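Long-range contact in gram-negative insecticidal protein (Chromobacterium piscinae, PDB 6FBM), which is an insecticidal toxin of the MACPF (membrane attack complex/perforin) and beta-tripod families that probably forms pores in target membranes: residues Gly178-Met192 with Ser227-Gly241. Sequence-based numbering, arbitrary orientation.
Sequences GGRLDYSAASKTLKM and SFRSNSTIRLTATGG
Thr237 O takes two donors. Asp182 N reaches Thr237 O at 2.8 Å, and a water adds a weaker bond. The same water weakly bonds Asp182 OD2 and meets Thr239 OG1, so it bridges both strands. Asp182 is also held by Arg180, whose NE and NH2 grip one carboxylate oxygen each. Arg180 NH2 lies 2.7 Å from Asp182 OD2, a salt bridge. Arg180 is bent at chi3 (89°), which brings the guanidinium beside Asp182 while one face lies against Thr239 OG1.

Strands 179-187 and 232-239 run antiparallel, with paired backbone bonds from Arg180-Thr239 to Ala186-Thr233. Lys188 N to Asn231 O (3.0 Å), nearly straight at 172°, adds one more bond beyond these pairs.

The face with Leu181, Tyr183, Ala185, Ile234 and Leu236 is mostly apolar. With CG anti to the backbone N (chi1 -176°), the Tyr183 ring swings along the sheet to Ile234 and Phe228. Tyr183 CE1 lies 3.3 Å from Ile234 CG2. Phe228 turns its edge to Tyr183, and Phe228 CZ lies 3.4 Å from Ala185 CB. Tyr183 OH bonds Ser205 of helix 198-209.

These are two strands of the central antiparallel MACPF sheet. Strand 120-134 pairs with the other side of 179-187. The position of helices 198-209 and 220-230 between these strands is consistent with the clusters that unfurl into membrane hairpins in MACPF relatives. Helix 198-209 packs on Leu181 and Tyr183, and helix 246-250 on Ile234 and Leu236.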
loop_
_atom_site.group_PDB
_atom_site.type_symbol
_atom_site.label_atom_id
_atom_site.label_comp_id
_atom_site.label_asym_id
_atom_site.label_seq_id
_atom_site.Cartn_x
_atom_site.Cartn_y
_atom_site.Cartn_z
ATOM N N GLY A 178 6.703 9.914 -23.102
ATOM C CA GLY A 178 6.848 8.492 -22.843
ATOM C C GLY A 178 8.176 8.203 -22.178
ATOM O O GLY A 178 8.527 8.830 -21.186
ATOM N N GLY A 179 8.935 7.259 -22.731
ATOM C CA GLY A 179 10.314 7.055 -22.280
ATOM C C GLY A 179 11.241 6.819 -23.415
ATOM O O GLY A 179 10.854 6.282 -24.443
ATOM N N ARG A 180 12.484 7.220 -23.231
ATOM C CA ARG A 180 13.516 7.105 -24.264
ATOM C C ARG A 180 14.711 6.399 -23.672
ATOM O O ARG A 180 15.080 6.696 -22.528
ATOM C CB ARG A 180 13.974 8.492 -24.670
ATOM C CG ARG A 180 14.861 8.532 -25.892
ATOM C CD ARG A 180 15.159 9.965 -26.325
ATOM N NE ARG A 180 16.344 10.471 -25.647
ATOM C CZ ARG A 180 16.441 11.548 -24.870
ATOM N NH1 ARG A 180 15.417 12.334 -24.582
ATOM N NH2 ARG A 180 17.625 11.853 -24.364
ATOM N N LEU A 181 15.350 5.519 -24.442
ATOM C CA LEU A 181 16.662 5.011 -24.066
ATOM C C LEU A 181 17.689 5.505 -25.058
ATOM O O LEU A 181 17.444 5.478 -26.258
ATOM C CB LEU A 181 16.659 3.495 -24.037
ATOM C CG LEU A 181 15.773 2.859 -22.967
ATOM C CD1 LEU A 181 15.943 1.356 -23.028
ATOM C CD2 LEU A 181 16.081 3.374 -21.566
ATOM N N ASP A 182 18.826 5.961 -24.527
ATOM C CA ASP A 182 19.977 6.420 -25.292
ATOM C C ASP A 182 21.106 5.457 -25.055
ATOM O O ASP A 182 21.663 5.403 -23.961
ATOM C CB ASP A 182 20.428 7.770 -24.802
ATOM C CG ASP A 182 19.480 8.872 -25.198
ATOM O OD1 ASP A 182 18.553 8.596 -25.946
ATOM O OD2 ASP A 182 19.637 10.019 -24.740
ATOM N N TYR A 183 21.436 4.665 -26.073
ATOM C CA TYR A 183 22.544 3.736 -26.019
ATOM C C TYR A 183 23.649 4.447 -26.733
ATOM O O TYR A 183 23.675 4.500 -27.965
ATOM C CB TYR A 183 22.126 2.458 -26.732
ATOM C CG TYR A 183 23.109 1.306 -26.711
ATOM C CD1 TYR A 183 23.338 0.581 -25.558
ATOM C CD2 TYR A 183 23.715 0.888 -27.874
ATOM C CE1 TYR A 183 24.209 -0.485 -25.569
ATOM C CE2 TYR A 183 24.567 -0.196 -27.885
ATOM C CZ TYR A 183 24.808 -0.882 -26.736
ATOM O OH TYR A 183 25.654 -1.951 -26.763
ATOM N N SER A 184 24.549 5.041 -25.964
ATOM C CA SER A 184 25.603 5.880 -26.552
ATOM C C SER A 184 26.963 5.194 -26.479
ATOM O O SER A 184 27.333 4.631 -25.433
ATOM C CB SER A 184 25.637 7.257 -25.881
ATOM O OG SER A 184 26.094 7.159 -24.555
ATOM N N ALA A 185 27.711 5.248 -27.585
ATOM C CA ALA A 185 28.971 4.508 -27.668
ATOM C C ALA A 185 30.080 5.371 -28.224
ATOM O O ALA A 185 29.919 6.038 -29.274
ATOM C CB ALA A 185 28.816 3.234 -28.494
ATOM N N ALA A 186 31.200 5.366 -27.502
ATOM C CA ALA A 186 32.465 5.854 -28.016
ATOM C C ALA A 186 33.249 4.627 -28.475
ATOM O O ALA A 186 33.762 3.873 -27.641
ATOM C CB ALA A 186 33.223 6.586 -26.931
ATOM N N SER A 187 33.320 4.421 -29.793
ATOM C CA SER A 187 33.892 3.197 -30.336
ATOM C C SER A 187 35.269 3.495 -30.936
ATOM O O SER A 187 35.452 4.497 -31.641
ATOM C CB SER A 187 32.975 2.618 -31.402
ATOM O OG SER A 187 31.764 2.146 -30.850
ATOM N N LYS A 188 36.217 2.607 -30.647
ATOM C CA LYS A 188 37.510 2.590 -31.272
ATOM C C LYS A 188 37.387 1.644 -32.469
ATOM O O LYS A 188 37.686 0.449 -32.351
ATOM C CB LYS A 188 38.538 2.087 -30.247
ATOM C CG LYS A 188 39.079 3.242 -29.392
ATOM C CD LYS A 188 39.502 2.994 -27.945
ATOM C CE LYS A 188 40.000 1.605 -27.638
ATOM N NZ LYS A 188 40.843 1.631 -26.396
ATOM N N THR A 189 36.927 2.154 -33.611
ATOM C CA THR A 189 36.584 1.268 -34.730
ATOM C C THR A 189 37.789 0.560 -35.355
ATOM O O THR A 189 37.669 -0.536 -35.879
ATOM C CB THR A 189 35.810 1.970 -35.893
ATOM O OG1 THR A 189 36.545 3.077 -36.392
ATOM C CG2 THR A 189 34.470 2.461 -35.465
ATOM N N LEU A 190 38.954 1.188 -35.279
ATOM C CA LEU A 190 40.192 0.632 -35.801
ATOM C C LEU A 190 40.599 -0.661 -35.089
ATOM O O LEU A 190 41.422 -1.417 -35.610
ATOM C CB LEU A 190 41.332 1.649 -35.759
ATOM C CG LEU A 190 41.098 3.037 -36.340
ATOM C CD1 LEU A 190 42.347 3.884 -36.197
ATOM C CD2 LEU A 190 40.550 2.990 -37.757
ATOM N N LYS A 191 40.023 -0.931 -33.922
ATOM C CA LYS A 191 40.211 -2.215 -33.230
ATOM C C LYS A 191 39.110 -3.243 -33.495
ATOM O O LYS A 191 39.040 -4.245 -32.790
ATOM C CB LYS A 191 40.332 -1.979 -31.721
ATOM C CG LYS A 191 41.409 -0.979 -31.341
ATOM C CD LYS A 191 41.768 -1.041 -29.869
ATOM C CE LYS A 191 42.636 -2.223 -29.493
ATOM N NZ LYS A 191 42.416 -2.523 -28.054
ATOM N N MET A 192 38.306 -3.058 -34.540
ATOM C CA MET A 192 36.954 -3.632 -34.577
ATOM C C MET A 192 36.496 -4.407 -35.836
ATOM O O MET A 192 35.299 -4.363 -36.172
ATOM C CB MET A 192 35.967 -2.486 -34.284
ATOM C CG MET A 192 35.121 -2.613 -33.059
ATOM S SD MET A 192 33.817 -1.369 -33.099
ATOM C CE MET A 192 32.698 -2.072 -34.302
ATOM N N SER A 227 32.782 -7.475 -30.480
ATOM C CA SER A 227 33.853 -6.573 -30.875
ATOM C C SER A 227 33.512 -5.104 -30.559
ATOM O O SER A 227 34.330 -4.352 -30.027
ATOM C CB SER A 227 34.117 -6.742 -32.365
ATOM O OG SER A 227 35.347 -6.166 -32.706
ATOM N N PHE A 228 32.285 -4.718 -30.895
ATOM C CA PHE A 228 31.750 -3.377 -30.595
ATOM C C PHE A 228 31.794 -3.080 -29.099
ATOM O O PHE A 228 32.347 -2.074 -28.660
ATOM C CB PHE A 228 30.323 -3.245 -31.172
ATOM C CG PHE A 228 29.567 -2.038 -30.717
ATOM C CD1 PHE A 228 29.779 -0.798 -31.293
ATOM C CD2 PHE A 228 28.608 -2.146 -29.717
ATOM C CE1 PHE A 228 29.049 0.319 -30.860
ATOM C CE2 PHE A 228 27.879 -1.052 -29.291
ATOM C CZ PHE A 228 28.104 0.184 -29.856
ATOM N N ARG A 229 31.232 -3.990 -28.324
ATOM C CA ARG A 229 31.137 -3.804 -26.894
ATOM C C ARG A 229 32.484 -3.730 -26.185
ATOM O O ARG A 229 32.700 -2.831 -25.375
ATOM C CB ARG A 229 30.268 -4.903 -26.267
ATOM C CG ARG A 229 28.801 -4.797 -26.644
ATOM C CD ARG A 229 27.939 -5.809 -25.905
ATOM N NE ARG A 229 26.574 -5.760 -26.406
ATOM C CZ ARG A 229 25.595 -6.581 -26.031
ATOM N NH1 ARG A 229 25.816 -7.530 -25.118
ATOM N NH2 ARG A 229 24.390 -6.468 -26.591
ATOM N N SER A 230 33.376 -4.666 -26.476
ATOM C CA SER A 230 34.676 -4.708 -25.798
ATOM C C SER A 230 35.680 -3.650 -26.303
ATOM O O SER A 230 36.654 -3.361 -25.604
ATOM C CB SER A 230 35.274 -6.133 -25.765
ATOM O OG SER A 230 35.285 -6.698 -27.030
ATOM N N ASN A 231 35.425 -3.053 -27.471
ATOM C CA ASN A 231 36.206 -1.888 -27.941
ATOM C C ASN A 231 35.441 -0.558 -27.948
ATOM O O ASN A 231 35.845 0.382 -28.649
ATOM C CB ASN A 231 36.786 -2.165 -29.327
ATOM C CG ASN A 231 37.689 -3.377 -29.344
ATOM O OD1 ASN A 231 37.428 -4.357 -30.063
ATOM N ND2 ASN A 231 38.732 -3.341 -28.527
ATOM N N SER A 232 34.353 -0.464 -27.175
ATOM C CA SER A 232 33.670 0.830 -26.953
ATOM C C SER A 232 33.418 1.093 -25.482
ATOM O O SER A 232 33.250 0.185 -24.688
ATOM C CB SER A 232 32.325 0.909 -27.697
ATOM O OG SER A 232 32.451 0.555 -29.056
ATOM N N THR A 233 33.391 2.372 -25.141
ATOM C CA THR A 233 32.753 2.842 -23.912
ATOM C C THR A 233 31.257 3.082 -24.216
ATOM O O THR A 233 30.889 3.902 -25.078
ATOM C CB THR A 233 33.404 4.136 -23.407
ATOM O OG1 THR A 233 34.828 3.980 -23.374
ATOM C CG2 THR A 233 32.897 4.472 -22.013
ATOM N N ILE A 234 30.412 2.358 -23.479
ATOM C CA ILE A 234 28.987 2.292 -23.734
ATOM C C ILE A 234 28.229 2.765 -22.490
ATOM O O ILE A 234 28.512 2.338 -21.376
ATOM C CB ILE A 234 28.581 0.855 -24.142
ATOM C CG1 ILE A 234 29.241 0.514 -25.473
ATOM C CG2 ILE A 234 27.058 0.740 -24.334
ATOM C CD1 ILE A 234 28.940 -0.885 -25.995
ATOM N N ARG A 235 27.261 3.651 -22.704
ATOM C CA ARG A 235 26.335 4.078 -21.656
ATOM C C ARG A 235 24.896 3.916 -22.116
ATOM O O ARG A 235 24.601 3.953 -23.325
ATOM C CB ARG A 235 26.610 5.529 -21.278
ATOM C CG ARG A 235 27.898 5.698 -20.500
ATOM C CD ARG A 235 28.291 7.139 -20.368
ATOM N NE ARG A 235 29.473 7.347 -19.535
ATOM C CZ ARG A 235 29.960 8.548 -19.184
ATOM N NH1 ARG A 235 29.395 9.670 -19.631
ATOM N NH2 ARG A 235 31.047 8.636 -18.415
ATOM N N LEU A 236 24.022 3.699 -21.140
ATOM C CA LEU A 236 22.586 3.653 -21.354
ATOM C C LEU A 236 21.928 4.700 -20.442
ATOM O O LEU A 236 22.021 4.591 -19.229
ATOM C CB LEU A 236 22.055 2.264 -21.033
ATOM C CG LEU A 236 20.589 2.034 -21.377
ATOM C CD1 LEU A 236 20.323 2.222 -22.855
ATOM C CD2 LEU A 236 20.219 0.619 -20.968
ATOM N N THR A 237 21.296 5.715 -21.034
ATOM C CA THR A 237 20.603 6.754 -20.289
ATOM C C THR A 237 19.112 6.736 -20.631
ATOM O O THR A 237 18.726 6.674 -21.806
ATOM C CB THR A 237 21.189 8.131 -20.608
ATOM O OG1 THR A 237 22.582 8.106 -20.331
ATOM C CG2 THR A 237 20.603 9.209 -19.718
ATOM N N ALA A 238 18.283 6.793 -19.594
ATOM C CA ALA A 238 16.842 6.731 -19.753
ATOM C C ALA A 238 16.270 8.119 -19.489
ATOM O O ALA A 238 16.603 8.738 -18.493
ATOM C CB ALA A 238 16.252 5.717 -18.794
ATOM N N THR A 239 15.428 8.596 -20.379
ATOM C CA THR A 239 14.652 9.800 -20.108
ATOM C C THR A 239 13.217 9.345 -20.038
ATOM O O THR A 239 12.671 8.901 -21.039
ATOM C CB THR A 239 14.819 10.854 -21.207
ATOM O OG1 THR A 239 16.197 11.128 -21.356
ATOM C CG2 THR A 239 14.142 12.119 -20.827
ATOM N N GLY A 240 12.636 9.442 -18.845
ATOM C CA GLY A 240 11.294 8.964 -18.580
ATOM C C GLY A 240 11.378 7.483 -18.293
ATOM O O GLY A 240 12.403 6.865 -18.492
ATOM N N GLY A 241 10.288 6.911 -17.829
ATOM C CA GLY A 241 10.284 5.505 -17.436
ATOM C C GLY A 241 10.732 5.312 -16.009
ATOM O O GLY A 241 11.171 6.250 -15.331
HETATM O O HOH W 1 17.973 9.396 -22.439
HETATM O O HOH W 2 37.926 -7.049 -31.235
#